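Local coordinates for protein tRNA (guanine(26)-N(2))-dimethyltransferase (Pyrococcus horikoshii, PDB 2DUL) that probably dimethylates the N2 amino group of guanine 26 in transfer RNAs, taking both methyl groups from S-adenosyl-L-methionine, at residues 221-226 against 306-311; 322-327 against 336-341; 348-353 against 368-373. All blocks are in the same frame, centred on the assembly; numbering follows the deposited sequence.

Contact 1: residues 221-226 against 306-311; sequences YYKDHY and LKLLKM
Lys223 and Leu308 mark the closest backbone approach between strand 213-223 and helix 302-314, their CA atoms 8.8 Å apart, a spacing that side chains have to bridge. The strand is an outermost one of the mixed sheet of the class I methyltransferase domain. It turns back into strand 226-235 through Asp224 and His225, both with positive phi, as in a type I' turn. Alternation along the strand sends Tyr221 and Lys223 to the helix side and Tyr222 to the other.

Leu308 is the one helix residue that engages both, with a different methyl for each. CD2 meets Tyr221 at CE1, 3.9 Å away, the two side chains crossing at about a right angle. CD1 lies 4.2 Å from CD of Lys223, so the lysine offers its aliphatic stem and not its ammonium group. With CG of Tyr221 between the backbone N and the carbonyl carbon (chi1 65°), the ring has CB of Lys223 and the hydroxyl of Tyr226 at its edge, in its plane. The same Lys223 CB lies 3.9 Å above one face of the Tyr226 ring, offset toward the rim. Helix 33-46 adds Ile38 against Tyr221 and Leu34 against Lys223.

Across the two segments the adhesion is thus apolar, made by methyls, a tyrosine ring and a lysine stem. The side-chain nitrogens Lys223 NZ and Lys307 NZ stand 5.5 Å apart, a like-charge pair that probably adds positive potential beside this hydrophobic seam.

Contact 2: residues 322-327 against 336-341; sequences YDTHAI and KKVEEI
Thr324 and Ile341 meet tip to tip, and the terminal methyl of the isoleucine touches both branches of the threonine. Ile341 CD1 lies 3.5 Å from Thr324 CG2 and 3.6 Å from Thr324 OG1. The isoleucine gets there by extension: CG1 is beside its backbone N, and CD1 continues nearly straight on (chi2 169°) toward the facing helix. In Thr324 the methyl is the branch opposite the backbone N, and besides CD1 it touches the carbonyl O of Lys336 at 3.9 Å. The hydroxyl branch has Val338 CG2 as a looser neighbour, 4.4 Å from OG1. Buried among these carbons, Thr324 OG1 has no hydrogen-bonding partner in the model.

Helices 324-331 and 338-347 form the helix-turn-helix part of a topology consistent with a winged-helix fold: helix 302-314 comes first, strand 322-323 next, then these two helices and the hairpin 352-364. Ile362 of that hairpin and Phe371 of helix 368-375 close round Thr324 and Ile341.

Each helix start uses a different half of a capping box. Ahead of Thr324, Asp323 is the N-cap, and its OD1 accepts from Ala326 N at 2.9 Å in an almost straight bond (176°), on the anti side of the carboxylate; its OD2 is bonded to Ser358 OG. Ahead of Val338 the direction is reversed: the backbone N of the N-cap residue Lys337 gives to OE2 of Glu340, 3.2 Å away, from well above the carboxylate plane (57° out of it).

Contact 3: residues 348-353 against 368-373; sequences QGYEAT and YEVFIE
Tyr350 and Gln348 both reach the CG1 methyl of Val370 where the probable winged-helix unit meets the C-terminal helix 368-375. Helix 338-347 ends here in a Schellman motif, with Gly349 at positive phi, and the chain then runs into strand 352-355. The backbones stay well apart, Gln348 CA and Val370 CA being 9.7 Å from each other.

From CB, the Tyr350 side chain heads toward the helix, with CG placed beside its own backbone N (chi1 -64°). At the near side of the ring, CD1 rests 3.8 Å from CB of Gln348, two residues back in the chain. The next atom, CE1, is the first to touch the helix, 4.0 Å from Val370 CG1. At the tip, OH reaches the other valine branch, CG2, at 4.1 Å. The ring and the valine cross obliquely, while Ser365, Ala366 and Pro367 of the preceding loop also lie against the tyrosine.

Gln348 slides past Val370 in the opposite direction with its chain extended, bringing OE1 within 3.9 Å of CG1; that methyl is therefore touched by both an amide oxygen and a ring carbon. The contact is a surface one, and its polar grip lies just beyond Val370: Gln348 NE2 is hydrogen-bonded to OG1 of Thr374, the same hydroxyl that bonds to the carbonyl O of Val370.

Contacts 2 and 3 adjoin, their centres 11 Å apart, in the probable winged-helix unit with helix 368-375 laid against it. Phe371 and Ile372 of that helix join them: Tyr322 CB comes 3.4 Å from Phe371 CE2, and Ile327 CG2 3.5 Å from Ile372 CD1. Contact 1 joins the edge strand of the methyltransferase sheet to helix 302-314, the first helix of that unit, which is followed in the chain by strand 322-323; its centre is 20 Å from that of contact 2 and 24 Å from that of contact 3. It also lies nearest the predicted S-adenosyl-L-methionine site, the Tyr221 side chain being about 8 Å from that of Arg61. The other two contacts are remote from that site.

Contact 1: residues 221-226 against 306-311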
loop_
_atom_site.group_PDB
_atom_site.type_symbol
_atom_site.label_atom_id
_atom_site.label_comp_id
_atom_site.label_asym_id
_atom_site.label_seq_id
_atom_site.Cartn_x
_atom_site.Cartn_y
_atom_site.Cartn_z
ATOM N N TYR A 221 1.302 -4.334 0.123
ATOM C CA TYR A 221 2.592 -4.939 -0.140
ATOM C C TYR A 221 3.754 -4.032 0.232
ATOM O O TYR A 221 3.570 -2.857 0.546
ATOM C CB TYR A 221 2.675 -5.309 -1.628
ATOM C CG TYR A 221 2.656 -4.123 -2.572
ATOM C CD1 TYR A 221 3.841 -3.482 -2.937
ATOM C CD2 TYR A 221 1.457 -3.635 -3.096
ATOM C CE1 TYR A 221 3.835 -2.387 -3.801
ATOM C CE2 TYR A 221 1.440 -2.534 -3.962
ATOM C CZ TYR A 221 2.637 -1.918 -4.309
ATOM O OH TYR A 221 2.639 -0.836 -5.160
ATOM N N TYR A 222 4.952 -4.606 0.200
ATOM C CA TYR A 222 6.179 -3.884 0.498
ATOM C C TYR A 222 7.035 -3.907 -0.764
ATOM O O TYR A 222 7.075 -4.915 -1.470
ATOM C CB TYR A 222 6.948 -4.569 1.629
ATOM C CG TYR A 222 8.346 -4.027 1.805
ATOM C CD1 TYR A 222 8.573 -2.844 2.504
ATOM C CD2 TYR A 222 9.438 -4.667 1.216
ATOM C CE1 TYR A 222 9.850 -2.305 2.610
ATOM C CE2 TYR A 222 10.720 -4.136 1.313
ATOM C CZ TYR A 222 10.918 -2.955 2.009
ATOM O OH TYR A 222 12.178 -2.414 2.100
ATOM N N LYS A 223 7.716 -2.802 -1.044
ATOM C CA LYS A 223 8.576 -2.729 -2.218
ATOM C C LYS A 223 9.601 -1.612 -2.101
ATOM O O LYS A 223 9.251 -0.446 -1.930
ATOM C CB LYS A 223 7.743 -2.509 -3.485
ATOM C CG LYS A 223 8.547 -2.566 -4.785
ATOM C CD LYS A 223 9.024 -3.982 -5.074
ATOM C CE LYS A 223 9.637 -4.099 -6.465
ATOM N NZ LYS A 223 10.933 -3.380 -6.575
ATOM N N ASP A 224 10.869 -1.992 -2.189
ATOM C CA ASP A 224 11.977 -1.048 -2.137
ATOM C C ASP A 224 11.814 0.057 -1.096
ATOM O O ASP A 224 11.777 1.241 -1.425
ATOM C CB ASP A 224 12.188 -0.423 -3.517
ATOM C CG ASP A 224 13.578 0.166 -3.684
ATOM O OD1 ASP A 224 13.808 0.891 -4.675
ATOM O OD2 ASP A 224 14.443 -0.104 -2.825
ATOM N N HIS A 225 11.703 -0.351 0.161
ATOM C CA HIS A 225 11.590 0.571 1.278
ATOM C C HIS A 225 10.354 1.457 1.371
ATOM O O HIS A 225 10.407 2.547 1.942
ATOM C CB HIS A 225 12.857 1.423 1.347
ATOM C CG HIS A 225 14.106 0.612 1.495
ATOM N ND1 HIS A 225 14.303 -0.265 2.540
ATOM C CD2 HIS A 225 15.209 0.521 0.715
ATOM C CE1 HIS A 225 15.472 -0.863 2.396
ATOM N NE2 HIS A 225 16.041 -0.403 1.297
ATOM N N TYR A 226 9.245 1.007 0.797
ATOM C CA TYR A 226 8.010 1.757 0.920
ATOM C C TYR A 226 6.876 0.763 1.122
ATOM O O TYR A 226 6.902 -0.344 0.588
ATOM C CB TYR A 226 7.777 2.688 -0.287
ATOM C CG TYR A 226 7.287 2.074 -1.579
ATOM C CD1 TYR A 226 5.987 1.580 -1.695
ATOM C CD2 TYR A 226 8.100 2.062 -2.715
ATOM C CE1 TYR A 226 5.503 1.096 -2.912
ATOM C CE2 TYR A 226 7.629 1.578 -3.939
ATOM C CZ TYR A 226 6.327 1.099 -4.032
ATOM O OH TYR A 226 5.844 0.636 -5.242
ATOM N N LEU A 306 4.556 -6.515 -13.858
ATOM C CA LEU A 306 4.136 -7.902 -13.994
ATOM C C LEU A 306 4.888 -8.813 -13.036
ATOM O O LEU A 306 4.306 -9.726 -12.456
ATOM C CB LEU A 306 4.348 -8.388 -15.431
ATOM C CG LEU A 306 3.450 -7.788 -16.513
ATOM C CD1 LEU A 306 3.865 -8.329 -17.875
ATOM C CD2 LEU A 306 1.994 -8.129 -16.220
ATOM N N LYS A 307 6.183 -8.561 -12.866
ATOM C CA LYS A 307 7.004 -9.371 -11.976
ATOM C C LYS A 307 6.507 -9.285 -10.533
ATOM O O LYS A 307 6.419 -10.297 -9.839
ATOM C CB LYS A 307 8.466 -8.924 -12.039
ATOM C CG LYS A 307 9.413 -9.811 -11.236
ATOM C CD LYS A 307 10.874 -9.450 -11.475
ATOM C CE LYS A 307 11.220 -8.080 -10.909
ATOM N NZ LYS A 307 11.197 -8.059 -9.416
ATOM N N LEU A 308 6.177 -8.076 -10.087
ATOM C CA LEU A 308 5.693 -7.884 -8.724
ATOM C C LEU A 308 4.300 -8.469 -8.541
ATOM O O LEU A 308 4.043 -9.194 -7.578
ATOM C CB LEU A 308 5.677 -6.393 -8.370
ATOM C CG LEU A 308 5.122 -6.039 -6.987
ATOM C CD1 LEU A 308 5.941 -6.730 -5.910
ATOM C CD2 LEU A 308 5.148 -4.527 -6.796
ATOM N N LEU A 309 3.401 -8.156 -9.467
ATOM C CA LEU A 309 2.029 -8.645 -9.398
ATOM C C LEU A 309 1.933 -10.174 -9.491
ATOM O O LEU A 309 1.076 -10.786 -8.856
ATOM C CB LEU A 309 1.185 -7.988 -10.499
ATOM C CG LEU A 309 0.933 -6.476 -10.348
ATOM C CD1 LEU A 309 0.199 -5.933 -11.572
ATOM C CD2 LEU A 309 0.118 -6.215 -9.091
ATOM N N LYS A 310 2.811 -10.794 -10.276
ATOM C CA LYS A 310 2.784 -12.248 -10.406
ATOM C C LYS A 310 3.278 -12.897 -9.121
ATOM O O LYS A 310 2.770 -13.941 -8.708
ATOM C CB LYS A 310 3.640 -12.704 -11.594
ATOM C CG LYS A 310 3.034 -12.368 -12.949
ATOM C CD LYS A 310 3.936 -12.793 -14.100
ATOM C CE LYS A 310 3.285 -12.477 -15.442
ATOM N NZ LYS A 310 4.168 -12.824 -16.592
ATOM N N MET A 311 4.270 -12.275 -8.490
ATOM C CA MET A 311 4.808 -12.789 -7.239
ATOM C C MET A 311 3.711 -12.751 -6.174
ATOM O O MET A 311 3.477 -13.735 -5.477
ATOM C CB MET A 311 6.005 -11.942 -6.787
ATOM C CG MET A 311 6.477 -12.232 -5.369
ATOM S SD MET A 311 6.983 -13.948 -5.112
ATOM C CE MET A 311 8.751 -13.808 -5.412
#

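Contact 2: residues 322-327 against 336-341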
loop_
_atom_site.group_PDB
_atom_site.type_symbol
_atom_site.label_atom_id
_atom_site.label_comp_id
_atom_site.label_asym_id
_atom_site.label_seq_id
_atom_site.Cartn_x
_atom_site.Cartn_y
_atom_site.Cartn_z
ATOM N N TYR A 322 8.678 -17.870 7.216
ATOM C CA TYR A 322 9.923 -18.323 7.818
ATOM C C TYR A 322 11.066 -17.963 6.880
ATOM O O TYR A 322 11.053 -18.330 5.708
ATOM C CB TYR A 322 9.885 -19.839 8.056
ATOM C CG TYR A 322 8.781 -20.274 9.001
ATOM C CD1 TYR A 322 8.713 -19.774 10.300
ATOM C CD2 TYR A 322 7.785 -21.157 8.584
ATOM C CE1 TYR A 322 7.677 -20.138 11.162
ATOM C CE2 TYR A 322 6.744 -21.528 9.441
ATOM C CZ TYR A 322 6.697 -21.012 10.725
ATOM O OH TYR A 322 5.664 -21.363 11.573
ATOM N N ASP A 323 12.042 -17.226 7.397
ATOM C CA ASP A 323 13.194 -16.819 6.598
ATOM C C ASP A 323 14.287 -17.868 6.792
ATOM O O ASP A 323 14.887 -17.957 7.859
ATOM C CB ASP A 323 13.679 -15.444 7.052
ATOM C CG ASP A 323 14.722 -14.855 6.119
ATOM O OD1 ASP A 323 15.857 -15.382 6.081
ATOM O OD2 ASP A 323 14.396 -13.872 5.416
ATOM N N THR A 324 14.529 -18.667 5.758
ATOM C CA THR A 324 15.525 -19.733 5.821
ATOM C C THR A 324 16.904 -19.252 6.263
ATOM O O THR A 324 17.586 -19.921 7.038
ATOM C CB THR A 324 15.666 -20.441 4.457
ATOM O OG1 THR A 324 14.375 -20.881 4.010
ATOM C CG2 THR A 324 16.575 -21.653 4.588
ATOM N N HIS A 325 17.314 -18.092 5.771
ATOM C CA HIS A 325 18.619 -17.554 6.129
ATOM C C HIS A 325 18.683 -17.140 7.600
ATOM O O HIS A 325 19.535 -17.615 8.350
ATOM C CB HIS A 325 18.958 -16.365 5.229
ATOM C CG HIS A 325 20.333 -15.821 5.450
ATOM N ND1 HIS A 325 20.653 -15.013 6.520
ATOM C CD2 HIS A 325 21.485 -16.009 4.764
ATOM C CE1 HIS A 325 21.942 -14.725 6.483
ATOM N NE2 HIS A 325 22.471 -15.318 5.427
ATOM N N ALA A 326 17.772 -16.265 8.013
ATOM C CA ALA A 326 17.746 -15.789 9.394
ATOM C C ALA A 326 17.587 -16.924 10.407
ATOM O O ALA A 326 18.254 -16.936 11.440
ATOM C CB ALA A 326 16.628 -14.763 9.574
ATOM N N ILE A 327 16.700 -17.873 10.116
ATOM C CA ILE A 327 16.481 -18.989 11.026
ATOM C C ILE A 327 17.749 -19.827 11.135
ATOM O O ILE A 327 18.081 -20.328 12.209
ATOM C CB ILE A 327 15.299 -19.872 10.567
ATOM C CG1 ILE A 327 13.991 -19.082 10.707
ATOM C CG2 ILE A 327 15.239 -21.147 11.401
ATOM C CD1 ILE A 327 12.738 -19.848 10.300
ATOM N N LYS A 336 19.014 -25.939 3.561
ATOM C CA LYS A 336 18.923 -26.268 2.144
ATOM C C LYS A 336 18.531 -24.994 1.409
ATOM O O LYS A 336 18.307 -23.957 2.035
ATOM C CB LYS A 336 17.860 -27.344 1.924
ATOM C CG LYS A 336 18.108 -28.623 2.708
ATOM C CD LYS A 336 16.942 -29.594 2.583
ATOM C CE LYS A 336 17.186 -30.852 3.404
ATOM N NZ LYS A 336 16.001 -31.757 3.408
ATOM N N LYS A 337 18.443 -25.067 0.085
ATOM C CA LYS A 337 18.072 -23.898 -0.704
ATOM C C LYS A 337 16.557 -23.683 -0.696
ATOM O O LYS A 337 15.785 -24.629 -0.534
ATOM C CB LYS A 337 18.548 -24.055 -2.148
ATOM C CG LYS A 337 18.260 -22.825 -2.983
ATOM C CD LYS A 337 18.280 -23.106 -4.472
ATOM C CE LYS A 337 17.848 -21.858 -5.228
ATOM N NZ LYS A 337 16.594 -21.292 -4.645
ATOM N N VAL A 338 16.140 -22.434 -0.885
ATOM C CA VAL A 338 14.721 -22.082 -0.892
ATOM C C VAL A 338 13.879 -22.933 -1.843
ATOM O O VAL A 338 12.839 -23.463 -1.454
ATOM C CB VAL A 338 14.522 -20.593 -1.257
ATOM C CG1 VAL A 338 13.041 -20.291 -1.443
ATOM C CG2 VAL A 338 15.105 -19.712 -0.164
ATOM N N GLU A 339 14.322 -23.058 -3.091
ATOM C CA GLU A 339 13.579 -23.848 -4.069
ATOM C C GLU A 339 13.406 -25.291 -3.608
ATOM O O GLU A 339 12.343 -25.885 -3.784
ATOM C CB GLU A 339 14.287 -23.837 -5.426
ATOM C CG GLU A 339 13.470 -24.497 -6.532
ATOM C CD GLU A 339 14.255 -24.699 -7.817
ATOM O OE1 GLU A 339 14.832 -23.717 -8.332
ATOM O OE2 GLU A 339 14.289 -25.846 -8.315
ATOM N N GLU A 340 14.458 -25.851 -3.018
ATOM C CA GLU A 340 14.428 -27.230 -2.534
ATOM C C GLU A 340 13.452 -27.394 -1.372
ATOM O O GLU A 340 12.727 -28.389 -1.282
ATOM C CB GLU A 340 15.831 -27.658 -2.084
ATOM C CG GLU A 340 16.863 -27.664 -3.202
ATOM C CD GLU A 340 18.290 -27.851 -2.702
ATOM O OE1 GLU A 340 19.191 -28.015 -3.551
ATOM O OE2 GLU A 340 18.517 -27.828 -1.470
ATOM N N ILE A 341 13.437 -26.409 -0.482
ATOM C CA ILE A 341 12.564 -26.445 0.680
ATOM C C ILE A 341 11.097 -26.370 0.276
ATOM O O ILE A 341 10.263 -27.109 0.802
ATOM C CB ILE A 341 12.896 -25.288 1.645
ATOM C CG1 ILE A 341 14.341 -25.430 2.131
ATOM C CG2 ILE A 341 11.942 -25.301 2.828
ATOM C CD1 ILE A 341 14.874 -24.215 2.868
#

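Contact 3: residues 348-353 against 368-373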
loop_
_atom_site.group_PDB
_atom_site.type_symbol
_atom_site.label_atom_id
_atom_site.label_comp_id
_atom_site.label_asym_id
_atom_site.label_seq_id
_atom_site.Cartn_x
_atom_site.Cartn_y
_atom_site.Cartn_z
ATOM N N GLN A 348 5.244 -32.963 1.019
ATOM C CA GLN A 348 4.715 -33.448 2.289
ATOM C C GLN A 348 3.250 -33.062 2.459
ATOM O O GLN A 348 2.646 -33.334 3.495
ATOM C CB GLN A 348 5.528 -32.888 3.457
ATOM C CG GLN A 348 6.942 -33.432 3.553
ATOM C CD GLN A 348 7.727 -32.796 4.680
ATOM O OE1 GLN A 348 7.357 -32.906 5.852
ATOM N NE2 GLN A 348 8.815 -32.119 4.330
ATOM N N GLY A 349 2.689 -32.408 1.448
ATOM C CA GLY A 349 1.293 -32.013 1.512
ATOM C C GLY A 349 0.991 -30.629 2.061
ATOM O O GLY A 349 -0.162 -30.333 2.382
ATOM N N TYR A 350 2.008 -29.778 2.178
ATOM C CA TYR A 350 1.796 -28.425 2.689
ATOM C C TYR A 350 1.866 -27.373 1.592
ATOM O O TYR A 350 2.536 -27.555 0.577
ATOM C CB TYR A 350 2.838 -28.057 3.752
ATOM C CG TYR A 350 2.783 -28.896 5.002
ATOM C CD1 TYR A 350 3.563 -30.044 5.129
ATOM C CD2 TYR A 350 1.918 -28.563 6.045
ATOM C CE1 TYR A 350 3.479 -30.843 6.264
ATOM C CE2 TYR A 350 1.826 -29.354 7.181
ATOM C CZ TYR A 350 2.606 -30.495 7.284
ATOM O OH TYR A 350 2.495 -31.297 8.396
ATOM N N GLU A 351 1.167 -26.266 1.806
ATOM C CA GLU A 351 1.199 -25.163 0.859
ATOM C C GLU A 351 2.484 -24.412 1.182
ATOM O O GLU A 351 2.817 -24.225 2.354
ATOM C CB GLU A 351 0.002 -24.249 1.078
ATOM C CG GLU A 351 -1.334 -24.880 0.732
ATOM C CD GLU A 351 -2.486 -24.176 1.414
ATOM O OE1 GLU A 351 -2.638 -24.350 2.643
ATOM O OE2 GLU A 351 -3.230 -23.444 0.730
ATOM N N ALA A 352 3.211 -23.996 0.153
ATOM C CA ALA A 352 4.457 -23.268 0.354
ATOM C C ALA A 352 4.792 -22.461 -0.886
ATOM O O ALA A 352 4.763 -22.985 -1.999
ATOM C CB ALA A 352 5.583 -24.242 0.663
ATOM N N THR A 353 5.108 -21.184 -0.691
ATOM C CA THR A 353 5.457 -20.305 -1.801
ATOM C C THR A 353 6.525 -19.318 -1.357
ATOM O O THR A 353 6.817 -19.190 -0.167
ATOM C CB THR A 353 4.255 -19.452 -2.272
ATOM O OG1 THR A 353 3.948 -18.473 -1.267
ATOM C CG2 THR A 353 3.032 -20.320 -2.521
ATOM N N TYR A 368 6.063 -24.650 12.475
ATOM C CA TYR A 368 7.471 -24.286 12.597
ATOM C C TYR A 368 8.404 -25.500 12.682
ATOM O O TYR A 368 9.416 -25.567 11.985
ATOM C CB TYR A 368 7.671 -23.415 13.839
ATOM C CG TYR A 368 9.125 -23.131 14.156
ATOM C CD1 TYR A 368 9.841 -22.163 13.451
ATOM C CD2 TYR A 368 9.787 -23.846 15.154
ATOM C CE1 TYR A 368 11.192 -21.909 13.735
ATOM C CE2 TYR A 368 11.131 -23.607 15.448
ATOM C CZ TYR A 368 11.827 -22.642 14.737
ATOM O OH TYR A 368 13.156 -22.426 15.023
ATOM N N GLU A 369 8.072 -26.457 13.543
ATOM C CA GLU A 369 8.913 -27.637 13.706
ATOM C C GLU A 369 9.051 -28.450 12.429
ATOM O O GLU A 369 10.111 -29.016 12.163
ATOM C CB GLU A 369 8.382 -28.527 14.829
ATOM C CG GLU A 369 8.405 -27.881 16.208
ATOM C CD GLU A 369 9.788 -27.393 16.631
ATOM O OE1 GLU A 369 10.808 -27.969 16.187
ATOM O OE2 GLU A 369 9.850 -26.439 17.434
ATOM N N VAL A 370 7.987 -28.520 11.637
ATOM C CA VAL A 370 8.054 -29.261 10.382
ATOM C C VAL A 370 8.968 -28.505 9.418
ATOM O O VAL A 370 9.734 -29.110 8.675
ATOM C CB VAL A 370 6.665 -29.419 9.740
ATOM C CG1 VAL A 370 6.805 -29.957 8.320
ATOM C CG2 VAL A 370 5.816 -30.366 10.576
ATOM N N PHE A 371 8.880 -27.177 9.434
ATOM C CA PHE A 371 9.718 -26.361 8.562
ATOM C C PHE A 371 11.194 -26.590 8.883
ATOM O O PHE A 371 12.005 -26.803 7.985
ATOM C CB PHE A 371 9.393 -24.872 8.737
ATOM C CG PHE A 371 10.156 -23.970 7.803
ATOM C CD1 PHE A 371 9.751 -23.813 6.480
ATOM C CD2 PHE A 371 11.290 -23.287 8.244
ATOM C CE1 PHE A 371 10.461 -22.988 5.604
ATOM C CE2 PHE A 371 12.012 -22.458 7.378
ATOM C CZ PHE A 371 11.597 -22.307 6.057
ATOM N N ILE A 372 11.528 -26.545 10.170
ATOM C CA ILE A 372 12.906 -26.730 10.622
ATOM C C ILE A 372 13.463 -28.089 10.218
ATOM O O ILE A 372 14.604 -28.194 9.752
ATOM C CB ILE A 372 13.015 -26.582 12.158
ATOM C CG1 ILE A 372 12.580 -25.177 12.576
ATOM C CG2 ILE A 372 14.444 -26.856 12.614
ATOM C CD1 ILE A 372 13.326 -24.067 11.873
ATOM N N GLU A 373 12.663 -29.132 10.399
ATOM C CA GLU A 373 13.104 -30.469 10.039
ATOM C C GLU A 373 13.331 -30.538 8.535
ATOM O O GLU A 373 14.204 -31.260 8.064
ATOM C CB GLU A 373 12.061 -31.510 10.462
ATOM C CG GLU A 373 12.502 -32.952 10.220
ATOM C CD GLU A 373 11.549 -33.971 10.827
ATOM O OE1 GLU A 373 10.390 -34.057 10.365
ATOM O OE2 GLU A 373 11.962 -34.685 11.770
#